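Local coordinates for protein alkaline serine protease (PDB 1Y9Z) that probably hydrolyses peptide bonds in proteins as a cold-adapted, subtilisin-like serine protease from an Antarctic bacterium, at residues G255-C260 with A346-S351; I307-S312 with T340-K345. All coordinates share one frame; numbering follows the deposited sequence.

Contact 1. Residues G255-C260 with A346-S351; sequences GALAEC and AKLGQS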
# COMPACT_ATOMS: atom_id res chain seq x y z
N GLY A 255 3.11 -29.03 -9.77
CA GLY A 255 3.29 -29.63 -11.08
C GLY A 255 4.46 -29.02 -11.81
O GLY A 255 5.04 -28.03 -11.37
N ALA A 256 4.83 -29.62 -12.94
CA ALA A 256 5.94 -29.11 -13.73
C ALA A 256 5.57 -27.74 -14.28
O ALA A 256 4.45 -27.52 -14.73
CB ALA A 256 6.26 -30.07 -14.87
N LEU A 257 6.52 -26.81 -14.24
CA LEU A 257 6.29 -25.46 -14.74
C LEU A 257 6.30 -25.44 -16.26
O LEU A 257 7.25 -25.90 -16.89
CB LEU A 257 7.36 -24.50 -14.20
CG LEU A 257 7.17 -23.02 -14.55
CD1 LEU A 257 5.89 -22.49 -13.92
CD2 LEU A 257 8.38 -22.23 -14.07
N ALA A 258 5.24 -24.90 -16.84
CA ALA A 258 5.11 -24.79 -18.29
C ALA A 258 4.55 -23.41 -18.61
O ALA A 258 3.68 -22.91 -17.89
CB ALA A 258 4.18 -25.87 -18.82
N GLU A 259 5.05 -22.79 -19.67
CA GLU A 259 4.58 -21.46 -20.04
C GLU A 259 3.70 -21.44 -21.28
O GLU A 259 3.96 -22.14 -22.26
CB GLU A 259 5.77 -20.52 -20.24
CG GLU A 259 5.40 -19.22 -20.95
CD GLU A 259 6.50 -18.18 -20.88
OE1 GLU A 259 7.68 -18.54 -21.06
OE2 GLU A 259 6.18 -16.99 -20.66
N CYS A 260 2.65 -20.63 -21.22
CA CYS A 260 1.75 -20.47 -22.35
C CYS A 260 2.27 -19.28 -23.14
O CYS A 260 2.07 -18.13 -22.75
CB CYS A 260 0.33 -20.18 -21.86
SG CYS A 260 -0.89 -20.07 -23.21
N ALA A 346 13.53 -19.60 -16.67
CA ALA A 346 14.70 -20.47 -16.56
C ALA A 346 14.41 -21.73 -15.75
O ALA A 346 15.20 -22.68 -15.77
CB ALA A 346 15.85 -19.70 -15.92
N LYS A 347 13.29 -21.74 -15.04
CA LYS A 347 12.91 -22.89 -14.22
C LYS A 347 11.85 -23.77 -14.86
O LYS A 347 11.33 -24.69 -14.23
CB LYS A 347 12.43 -22.41 -12.85
CG LYS A 347 13.43 -21.54 -12.11
CD LYS A 347 14.76 -22.27 -11.92
CE LYS A 347 15.78 -21.38 -11.22
NZ LYS A 347 17.09 -22.06 -11.06
N LEU A 348 11.52 -23.49 -16.12
CA LEU A 348 10.51 -24.27 -16.83
C LEU A 348 10.82 -25.77 -16.81
O LEU A 348 11.96 -26.18 -17.02
CB LEU A 348 10.39 -23.79 -18.28
CG LEU A 348 9.80 -22.40 -18.48
CD1 LEU A 348 9.78 -22.05 -19.97
CD2 LEU A 348 8.40 -22.35 -17.91
N GLY A 349 9.79 -26.57 -16.53
CA GLY A 349 9.97 -28.01 -16.49
C GLY A 349 10.18 -28.54 -15.08
O GLY A 349 10.01 -29.74 -14.84
N GLN A 350 10.54 -27.66 -14.16
CA GLN A 350 10.78 -28.06 -12.78
C GLN A 350 9.50 -28.07 -11.95
O GLN A 350 8.57 -27.30 -12.20
CB GLN A 350 11.81 -27.13 -12.14
CG GLN A 350 13.20 -27.24 -12.75
CD GLN A 350 14.21 -26.31 -12.11
OE1 GLN A 350 14.37 -26.28 -10.89
NE2 GLN A 350 14.91 -25.54 -12.94
N SER A 351 9.46 -28.97 -10.96
CA SER A 351 8.30 -29.09 -10.09
C SER A 351 8.08 -27.78 -9.35
O SER A 351 8.98 -27.28 -8.67
CB SER A 351 8.51 -30.22 -9.08
OG SER A 351 7.37 -30.40 -8.26
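The flat groups that meet where Leu257 faces Gly349 and Gln350 are peptide units, and their two carbonyls are used differently. The oxygen of Leu257 takes the amide in the carbonyl plane, on a lone pair, with Gly349 N 2.7 Å from Leu257 O. The oxygen of Gln350 is approached from above its plane: Leu257 N, 2.9 Å from Gln350 O, stands 36° out of it. One residue opposite two, paired in this way after a type II turn from Lys347 to Gln350, matches a G1 beta bulge, here in the insert beta barrel domain of a subtilisin-like protease. Gly349 holds its first position with phi at 97°, where a side chain would press against the preceding carbonyl oxygen.

Beyond the bulge, regular pairing begins with Ala256 and Ser351, an antiparallel non-hydrogen-bonded pair with CA atoms 4.3 Å apart. Gln350 O also receives a CH...O contact from Ala256 CA at 3.5 Å, and it accepts a hydrogen bond from Thr352 OG1.

Apolar contact then fastens the turn to the strand. With CG anti to the backbone N (chi1 -175°), Leu257 sends its branch toward the turn while also touching Ile276 and Leu278 of the neighbouring strand. Leu348, exposed at the turn corner, runs back obliquely across it, its CD2 methyl 3.6 Å from Leu257 CG. That same methyl reaches along the strand to Glu259, lying 3.8 Å from Glu259 N and 4.0 Å from Glu259 CB.

Contact 2. Residues I307-S312 with T340-K345; sequences IVYSNS and TGLALK
Tyr309 lays its ring against the bare backbone of Gly341, an instance of a helix accepting an aromatic group where it has no side chain. In the insert beta barrel domain, helix 340-345 crosses over strand 307-309 at 122°, the short axes 8.5 Å apart. The approach is close: Gly341 CA lies 3.5 Å from Tyr309 CB, and Gly341 C sits over one face of the ring, offset toward its rim. Tyr309 CG occupies the space a side chain at Gly341 would need.

Two further side chains meet the ring obliquely, on the side where Gly341 lies. Leu342 crosses it at about a right angle, with CD2 4.2 Å from Tyr309 CE2, and Lys345 passes its far end, with CE 3.4 Å from Tyr309 OH. Two residues earlier on the strand, Ile307 and Leu344 reach toward each other, tip to tip.

The second shell sets the polar end: Glu259 hydrogen-bonds Tyr309 OH through OE2 and forms a salt bridge with Lys345 through OE1. A leucine in place of Tyr309 would probably uncover the Gly341 backbone and leave Glu259 OE2 without its hydroxyl mate. Lys345 turns at its last torsion (chi4 -66°), bringing NZ to 3.2 Å from Tyr309 OH.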
# COMPACT_ATOMS: atom_id res chain seq x y z
N ILE A 307 0.35 -18.80 -12.84
CA ILE A 307 1.22 -17.70 -12.47
C ILE A 307 1.24 -16.68 -13.61
O ILE A 307 1.79 -16.95 -14.68
CB ILE A 307 2.67 -18.16 -12.23
CG1 ILE A 307 2.71 -19.20 -11.12
CG2 ILE A 307 3.54 -16.96 -11.87
CD1 ILE A 307 4.08 -19.84 -10.94
N VAL A 308 0.65 -15.52 -13.37
CA VAL A 308 0.61 -14.46 -14.37
C VAL A 308 1.69 -13.44 -14.05
O VAL A 308 1.78 -12.95 -12.92
CB VAL A 308 -0.76 -13.73 -14.35
CG1 VAL A 308 -0.75 -12.59 -15.36
CG2 VAL A 308 -1.87 -14.72 -14.67
N TYR A 309 2.53 -13.11 -15.04
CA TYR A 309 3.57 -12.12 -14.81
C TYR A 309 3.34 -10.88 -15.66
O TYR A 309 2.77 -10.94 -16.75
CB TYR A 309 4.97 -12.70 -15.05
CG TYR A 309 5.31 -13.13 -16.46
CD1 TYR A 309 4.90 -14.37 -16.96
CD2 TYR A 309 6.10 -12.33 -17.29
CE1 TYR A 309 5.27 -14.80 -18.23
CE2 TYR A 309 6.48 -12.75 -18.56
CZ TYR A 309 6.06 -13.99 -19.03
OH TYR A 309 6.45 -14.41 -20.28
N SER A 310 3.78 -9.74 -15.14
CA SER A 310 3.60 -8.45 -15.80
C SER A 310 4.19 -8.34 -17.20
O SER A 310 5.24 -8.93 -17.50
CB SER A 310 4.19 -7.34 -14.93
OG SER A 310 3.57 -7.31 -13.65
N ASN A 311 3.51 -7.58 -18.04
CA ASN A 311 3.97 -7.34 -19.40
C ASN A 311 4.85 -6.09 -19.38
O ASN A 311 4.98 -5.44 -18.34
CB ASN A 311 2.78 -7.14 -20.35
CG ASN A 311 1.78 -6.14 -19.81
OD1 ASN A 311 2.12 -5.01 -19.48
ND2 ASN A 311 0.52 -6.55 -19.74
N SER A 312 5.44 -5.75 -20.52
CA SER A 312 6.33 -4.60 -20.62
C SER A 312 5.65 -3.24 -20.39
O SER A 312 6.31 -2.28 -20.01
CB SER A 312 7.03 -4.59 -21.98
OG SER A 312 6.10 -4.50 -23.03
N THR A 340 10.34 -11.19 -12.12
CA THR A 340 10.12 -12.50 -11.53
C THR A 340 9.61 -13.49 -12.57
O THR A 340 10.02 -14.65 -12.59
CB THR A 340 9.12 -12.41 -10.36
OG1 THR A 340 9.67 -11.55 -9.34
CG2 THR A 340 8.86 -13.78 -9.76
N GLY A 341 8.71 -13.03 -13.44
CA GLY A 341 8.17 -13.89 -14.47
C GLY A 341 9.25 -14.36 -15.44
O GLY A 341 9.23 -15.50 -15.90
N LEU A 342 10.19 -13.47 -15.75
CA LEU A 342 11.26 -13.82 -16.67
C LEU A 342 12.24 -14.78 -16.00
O LEU A 342 12.82 -15.64 -16.66
CB LEU A 342 12.00 -12.56 -17.14
CG LEU A 342 11.17 -11.56 -17.96
CD1 LEU A 342 12.06 -10.40 -18.38
CD2 LEU A 342 10.58 -12.25 -19.18
N ALA A 343 12.43 -14.62 -14.70
CA ALA A 343 13.33 -15.48 -13.95
C ALA A 343 12.75 -16.89 -13.91
O ALA A 343 13.49 -17.88 -13.97
CB ALA A 343 13.52 -14.95 -12.54
N LEU A 344 11.43 -16.98 -13.81
CA LEU A 344 10.75 -18.27 -13.77
C LEU A 344 10.90 -19.03 -15.09
O LEU A 344 10.77 -20.25 -15.13
CB LEU A 344 9.27 -18.08 -13.44
CG LEU A 344 8.97 -17.68 -11.99
CD1 LEU A 344 7.50 -17.29 -11.85
CD2 LEU A 344 9.32 -18.84 -11.06
N LYS A 345 11.18 -18.30 -16.17
CA LYS A 345 11.36 -18.91 -17.48
C LYS A 345 12.50 -19.92 -17.45
O LYS A 345 12.45 -20.95 -18.11
CB LYS A 345 11.67 -17.85 -18.54
CG LYS A 345 10.47 -17.04 -19.00
CD LYS A 345 10.90 -15.99 -20.02
CE LYS A 345 9.71 -15.28 -20.64
NZ LYS A 345 8.88 -16.20 -21.46

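From the N terminus the chain first builds much of the subtilisin-like alpha/beta domain, then enters the insert domain, where strand 252-263 opens contact 1. It then runs through strand 275-280 and helix 291-300 to strand 305-309, where contact 2 begins. Contact 2 closes first: after 27 intervening residues, which include strand 333-336, helix 338-345 comes back over strand 305-309. The loop directly after that helix closes contact 1, so the shorter loop lies wholly within the longer one and the two do not cross. Contact 2 fastens the helix, and contact 1 the turn leaving it, to the same mixed sheet. They also touch directly, with Leu257 CD2 packing on Leu344 O and the Glu259 carboxylate reaching into contact 2.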